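Local coordinates for iron binding protein FbpA (PDB 1Q35) that binds ferric iron in the periplasm, probably handing it on for uptake into the cell as other bacterial solute-binding proteins do with their cargo, at residues F147-E152 against D290-E295; E157-F162 against L305-E310. All blocks are in the same frame, centred on the assembly; numbering follows the deposited sequence.

Interaction 1 (F147-E152 against D290-E295); sequences FAAMIE and DTIKLE
Ile-292 reaches across to helix 141-168 with a single methyl, and most of the contact is built round that CD1. The methyl packs into the angle between the helix surface and the start of the Glu-152 side chain, 3.6 Å from Glu-152 CB and 3.7 Å from Glu-152 CG. One turn earlier on the helix, Ala-149 completes the seat: its CA is 3.9 Å and its CB 4.1 Å from Ile-292 CD1. The isoleucine gets there as a straight arm, with CG1 anti to the backbone N (chi1 -168°) and CD1 extended beyond it.

Away from this apolar patch the contact thins out. Asp-290 brings OD1 no closer than 4.3 Å to Ala-149 CB, and that oxygen is hydrogen-bonded to NE2 of His-153. The other carboxylate oxygen of Asp-290, OD2, accepts from Ile-292 N at 3.1 Å, an Asx turn, which probably helps hold the bend from which Ile-292 projects; the N-H comes from above the carboxylate plane. On the more open side the Glu-152 chain bends at chi2 (78°); OE2 forms a salt bridge with Lys-299 and OE1 a hydrogen bond with Asn-300, while solvent-exposed Lys-293 pairs with Glu-295.

The chain running into helix 294-298 thus lies against one flank of helix 141-168, while Phe-147 and Ile-151 of the latter pack on helix 301-311.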
loop_
_atom_site.group_PDB
_atom_site.type_symbol
_atom_site.label_atom_id
_atom_site.label_comp_id
_atom_site.label_asym_id
_atom_site.label_seq_id
_atom_site.Cartn_x
_atom_site.Cartn_y
_atom_site.Cartn_z
ATOM N N PHE A 147 0.245 11.205 -3.947
ATOM C CA PHE A 147 0.369 12.645 -4.141
ATOM C C PHE A 147 1.737 13.158 -3.670
ATOM O O PHE A 147 2.277 14.104 -4.240
ATOM C CB PHE A 147 -0.763 13.406 -3.428
ATOM C CG PHE A 147 -2.159 12.901 -3.739
ATOM C CD1 PHE A 147 -3.150 13.005 -2.782
ATOM C CD2 PHE A 147 -2.487 12.339 -4.967
ATOM C CE1 PHE A 147 -4.439 12.552 -3.027
ATOM C CE2 PHE A 147 -3.779 11.886 -5.220
ATOM C CZ PHE A 147 -4.756 12.004 -4.252
ATOM N N ALA A 148 2.289 12.518 -2.645
ATOM C CA ALA A 148 3.610 12.856 -2.131
ATOM C C ALA A 148 4.693 12.599 -3.175
ATOM O O ALA A 148 5.588 13.418 -3.354
ATOM C CB ALA A 148 3.893 12.071 -0.870
ATOM N N ALA A 149 4.600 11.471 -3.878
ATOM C CA ALA A 149 5.517 11.198 -4.980
ATOM C C ALA A 149 5.372 12.273 -6.059
ATOM O O ALA A 149 6.361 12.749 -6.614
ATOM C CB ALA A 149 5.263 9.822 -5.569
ATOM N N MET A 150 4.135 12.669 -6.345
ATOM C CA MET A 150 3.886 13.697 -7.344
ATOM C C MET A 150 4.531 15.028 -6.936
ATOM O O MET A 150 5.066 15.729 -7.784
ATOM C CB MET A 150 2.388 13.835 -7.610
ATOM C CG MET A 150 1.801 12.566 -8.228
ATOM S SD MET A 150 0.043 12.607 -8.551
ATOM C CE MET A 150 0.028 13.538 -10.090
ATOM N N ILE A 151 4.527 15.365 -5.651
ATOM C CA ILE A 151 5.217 16.571 -5.198
ATOM C C ILE A 151 6.724 16.490 -5.474
ATOM O O ILE A 151 7.335 17.462 -5.910
ATOM C CB ILE A 151 4.946 16.853 -3.706
ATOM C CG1 ILE A 151 3.490 17.284 -3.499
ATOM C CG2 ILE A 151 5.912 17.923 -3.170
ATOM C CD1 ILE A 151 3.085 17.368 -2.047
ATOM N N GLU A 152 7.328 15.335 -5.235
ATOM C CA GLU A 152 8.750 15.164 -5.547
ATOM C C GLU A 152 9.021 15.461 -7.023
ATOM O O GLU A 152 10.011 16.109 -7.369
ATOM C CB GLU A 152 9.212 13.745 -5.197
ATOM C CG GLU A 152 10.717 13.527 -5.284
ATOM C CD GLU A 152 11.497 14.078 -4.103
ATOM O OE1 GLU A 152 10.939 14.837 -3.282
ATOM O OE2 GLU A 152 12.702 13.750 -3.993
ATOM N N ASP A 290 7.950 3.780 -11.000
ATOM C CA ASP A 290 8.589 5.027 -10.611
ATOM C C ASP A 290 9.917 4.673 -9.946
ATOM O O ASP A 290 9.968 3.778 -9.112
ATOM C CB ASP A 290 7.671 5.774 -9.635
ATOM C CG ASP A 290 8.052 7.216 -9.445
ATOM O OD1 ASP A 290 7.181 7.984 -8.951
ATOM O OD2 ASP A 290 9.168 7.672 -9.743
ATOM N N THR A 291 10.985 5.370 -10.324
ATOM C CA THR A 291 12.304 5.142 -9.730
ATOM C C THR A 291 12.513 5.912 -8.432
ATOM O O THR A 291 13.565 5.780 -7.815
ATOM C CB THR A 291 13.423 5.520 -10.726
ATOM O OG1 THR A 291 13.264 6.877 -11.151
ATOM C CG2 THR A 291 13.342 4.681 -11.996
ATOM N N ILE A 292 11.539 6.720 -8.015
ATOM C CA ILE A 292 11.657 7.477 -6.775
ATOM C C ILE A 292 12.037 6.551 -5.610
ATOM O O ILE A 292 11.537 5.435 -5.485
ATOM C CB ILE A 292 10.333 8.229 -6.482
ATOM C CG1 ILE A 292 10.522 9.252 -5.356
ATOM C CG2 ILE A 292 9.192 7.250 -6.160
ATOM C CD1 ILE A 292 9.305 10.140 -5.149
ATOM N N LYS A 293 12.947 7.014 -4.768
ATOM C CA LYS A 293 13.313 6.273 -3.568
ATOM C C LYS A 293 12.154 6.298 -2.574
ATOM O O LYS A 293 11.472 7.314 -2.431
ATOM C CB LYS A 293 14.544 6.889 -2.916
ATOM C CG LYS A 293 15.848 6.630 -3.624
ATOM C CD LYS A 293 16.912 6.108 -2.656
ATOM C CE LYS A 293 17.128 7.023 -1.450
ATOM N NZ LYS A 293 17.011 6.303 -0.144
ATOM N N LEU A 294 11.958 5.198 -1.853
ATOM C CA LEU A 294 10.847 5.086 -0.914
ATOM C C LEU A 294 10.833 6.229 0.102
ATOM O O LEU A 294 9.784 6.811 0.362
ATOM C CB LEU A 294 10.882 3.725 -0.210
ATOM C CG LEU A 294 10.417 2.544 -1.071
ATOM C CD1 LEU A 294 10.799 1.205 -0.437
ATOM C CD2 LEU A 294 8.910 2.602 -1.322
ATOM N N GLU A 295 11.993 6.576 0.655
ATOM C CA GLU A 295 12.071 7.652 1.643
ATOM C C GLU A 295 11.684 9.002 1.055
ATOM O O GLU A 295 11.208 9.870 1.779
ATOM C CB GLU A 295 13.472 7.747 2.249
ATOM C CG GLU A 295 13.824 6.603 3.188
ATOM C CD GLU A 295 14.575 5.470 2.510
ATOM O OE1 GLU A 295 14.487 5.311 1.270
ATOM O OE2 GLU A 295 15.253 4.713 3.232
#

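Interaction 2 (E157-F162 against L305-E310)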
loop_
_atom_site.group_PDB
_atom_site.type_symbol
_atom_site.label_atom_id
_atom_site.label_comp_id
_atom_site.label_asym_id
_atom_site.label_seq_id
_atom_site.Cartn_x
_atom_site.Cartn_y
_atom_site.Cartn_z
ATOM N N GLU A 157 2.653 23.381 -6.451
ATOM C CA GLU A 157 1.699 24.133 -7.272
ATOM C C GLU A 157 1.039 23.222 -8.311
ATOM O O GLU A 157 -0.188 23.185 -8.436
ATOM C CB GLU A 157 2.366 25.329 -7.954
ATOM C CG GLU A 157 2.699 26.459 -6.999
ATOM C CD GLU A 157 3.354 27.650 -7.683
ATOM O OE1 GLU A 157 3.712 27.558 -8.879
ATOM O OE2 GLU A 157 3.520 28.689 -7.003
ATOM N N LYS A 158 1.858 22.484 -9.055
ATOM C CA LYS A 158 1.358 21.560 -10.069
ATOM C C LYS A 158 0.591 20.407 -9.432
ATOM O O LYS A 158 -0.414 19.961 -9.980
ATOM C CB LYS A 158 2.520 21.020 -10.917
ATOM C CG LYS A 158 2.128 20.139 -12.105
ATOM C CD LYS A 158 3.339 19.718 -12.949
ATOM C CE LYS A 158 3.768 20.763 -13.965
ATOM N NZ LYS A 158 5.228 20.661 -14.285
ATOM N N THR A 159 1.047 19.911 -8.289
ATOM C CA THR A 159 0.327 18.829 -7.624
ATOM C C THR A 159 -1.042 19.317 -7.128
ATOM O O THR A 159 -2.033 18.603 -7.242
ATOM C CB THR A 159 1.154 18.207 -6.490
ATOM O OG1 THR A 159 2.367 17.667 -7.032
ATOM C CG2 THR A 159 0.427 17.014 -5.890
ATOM N N LYS A 160 -1.109 20.537 -6.600
ATOM C CA LYS A 160 -2.392 21.097 -6.173
ATOM C C LYS A 160 -3.341 21.262 -7.354
ATOM O O LYS A 160 -4.523 20.948 -7.241
ATOM C CB LYS A 160 -2.218 22.432 -5.450
ATOM C CG LYS A 160 -3.524 22.930 -4.828
ATOM C CD LYS A 160 -3.314 24.174 -3.986
ATOM C CE LYS A 160 -4.622 24.652 -3.387
ATOM N NZ LYS A 160 -4.409 25.823 -2.497
ATOM N N ALA A 161 -2.832 21.749 -8.480
ATOM C CA ALA A 161 -3.654 21.896 -9.678
ATOM C C ALA A 161 -4.192 20.537 -10.124
ATOM O O ALA A 161 -5.360 20.428 -10.510
ATOM C CB ALA A 161 -2.884 22.566 -10.798
ATOM N N PHE A 162 -3.357 19.504 -10.052
ATOM C CA PHE A 162 -3.797 18.145 -10.324
ATOM C C PHE A 162 -4.934 17.732 -9.386
ATOM O O PHE A 162 -5.951 17.210 -9.841
ATOM C CB PHE A 162 -2.626 17.159 -10.222
ATOM C CG PHE A 162 -3.065 15.737 -10.068
ATOM C CD1 PHE A 162 -3.617 15.045 -11.136
ATOM C CD2 PHE A 162 -2.962 15.095 -8.849
ATOM C CE1 PHE A 162 -4.034 13.731 -10.987
ATOM C CE2 PHE A 162 -3.390 13.784 -8.694
ATOM C CZ PHE A 162 -3.919 13.105 -9.768
ATOM N N LEU A 305 -0.628 16.007 2.350
ATOM C CA LEU A 305 -1.825 16.051 3.182
ATOM C C LEU A 305 -2.350 17.481 3.283
ATOM O O LEU A 305 -3.558 17.708 3.261
ATOM C CB LEU A 305 -1.536 15.476 4.568
ATOM C CG LEU A 305 -2.751 15.289 5.478
ATOM C CD1 LEU A 305 -3.721 14.276 4.889
ATOM C CD2 LEU A 305 -2.309 14.862 6.862
ATOM N N LYS A 306 -1.438 18.444 3.359
ATOM C CA LYS A 306 -1.799 19.855 3.390
ATOM C C LYS A 306 -2.541 20.256 2.118
ATOM O O LYS A 306 -3.539 20.974 2.179
ATOM C CB LYS A 306 -0.540 20.701 3.576
ATOM C CG LYS A 306 -0.762 22.182 3.771
ATOM C CD LYS A 306 0.563 22.870 4.098
ATOM C CE LYS A 306 0.401 24.357 4.347
ATOM N NZ LYS A 306 -0.298 24.661 5.627
ATOM N N LEU A 307 -2.076 19.789 0.960
ATOM C CA LEU A 307 -2.755 20.107 -0.292
ATOM C C LEU A 307 -4.154 19.511 -0.342
ATOM O O LEU A 307 -5.088 20.162 -0.806
ATOM C CB LEU A 307 -1.972 19.607 -1.502
ATOM C CG LEU A 307 -0.608 20.254 -1.720
ATOM C CD1 LEU A 307 0.023 19.726 -2.993
ATOM C CD2 LEU A 307 -0.693 21.772 -1.765
ATOM N N VAL A 308 -4.295 18.276 0.125
ATOM C CA VAL A 308 -5.601 17.609 0.143
ATOM C C VAL A 308 -6.586 18.420 0.992
ATOM O O VAL A 308 -7.746 18.601 0.619
ATOM C CB VAL A 308 -5.475 16.154 0.655
ATOM C CG1 VAL A 308 -6.844 15.541 0.912
ATOM C CG2 VAL A 308 -4.709 15.306 -0.350
ATOM N N ASP A 309 -6.105 18.921 2.124
ATOM C CA ASP A 309 -6.910 19.776 2.991
ATOM C C ASP A 309 -7.265 21.097 2.315
ATOM O O ASP A 309 -8.415 21.533 2.381
ATOM C CB ASP A 309 -6.183 20.038 4.310
ATOM C CG ASP A 309 -6.990 20.909 5.247
ATOM O OD1 ASP A 309 -8.107 20.498 5.619
ATOM O OD2 ASP A 309 -6.598 22.026 5.642
ATOM N N GLU A 310 -6.301 21.734 1.650
ATOM C CA GLU A 310 -6.541 23.021 1.001
ATOM C C GLU A 310 -7.611 22.921 -0.079
ATOM O O GLU A 310 -8.466 23.799 -0.191
ATOM C CB GLU A 310 -5.251 23.579 0.395
ATOM C CG GLU A 310 -4.259 24.090 1.422
ATOM C CD GLU A 310 -2.928 24.484 0.817
ATOM O OE1 GLU A 310 -1.974 24.658 1.596
ATOM O OE2 GLU A 310 -2.840 24.628 -0.422
HETATM O O HOH W 1 -7.080 26.364 -1.956
#
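Lys-160, Leu-307 and Glu-310 carry most of this helix-helix packing, in which segments 157-162 and 305-310, on helices 141-168 and 301-311, run at 45° to each other (crossing angle -45°), their local axes 9.9 Å apart. The motif sits in the periplasmic binding protein fold, away from the iron-binding tyrosines.

Leu-307 supplies the apolar half. Its two methyls divide the work: CD1 lies 3.9 Å from Lys-160 N and also touches CB and CG2 of Thr-159, whereas CD2 lies along the start of the Lys-160 side chain, 4.0 Å from Lys-160 CB. The same leucine packs on Leu-163, one turn further along helix 141-168. The Thr-159 hydroxyl is turned to Gly-155 O in its own helix, and the carbons face the leucine.

Lys-160 then runs past Leu-307 as a fully extended chain, CG anti to the backbone N (chi1 -172°), which carries its ammonium to the edge of the helix pair. There it crosses the Glu-310 side chain at about a right angle. A water accepts from the same ammonium and gives a weak bond to Glu-310 O. In the salt bridge, Lys-160 NZ meets Glu-310 OE2 at 2.9 Å, on the anti side of the carboxylate and 28° out of its plane.

Helix 141-168 is common to both: interaction 1 uses its earlier turns and interaction 2 later ones, with their centres about 15 Å apart. The partners are the loop leading into helix 294-298 and helix 301-311, which comes soon after it in the chain, so this C-terminal part is held at two places along one long helix. Both contacts are partly buried. Interaction 1 lies nearer the chain centre, about 14 Å from it against 21 Å, and depends on one methyl, while the Glu-152 carboxylate and Asp-290 OD1 find their partners outside the two segments; interaction 2 adds a direct salt bridge to its leucine packing. Between them, Met-150 touches Phe-162, and Phe-147 touches Val-308.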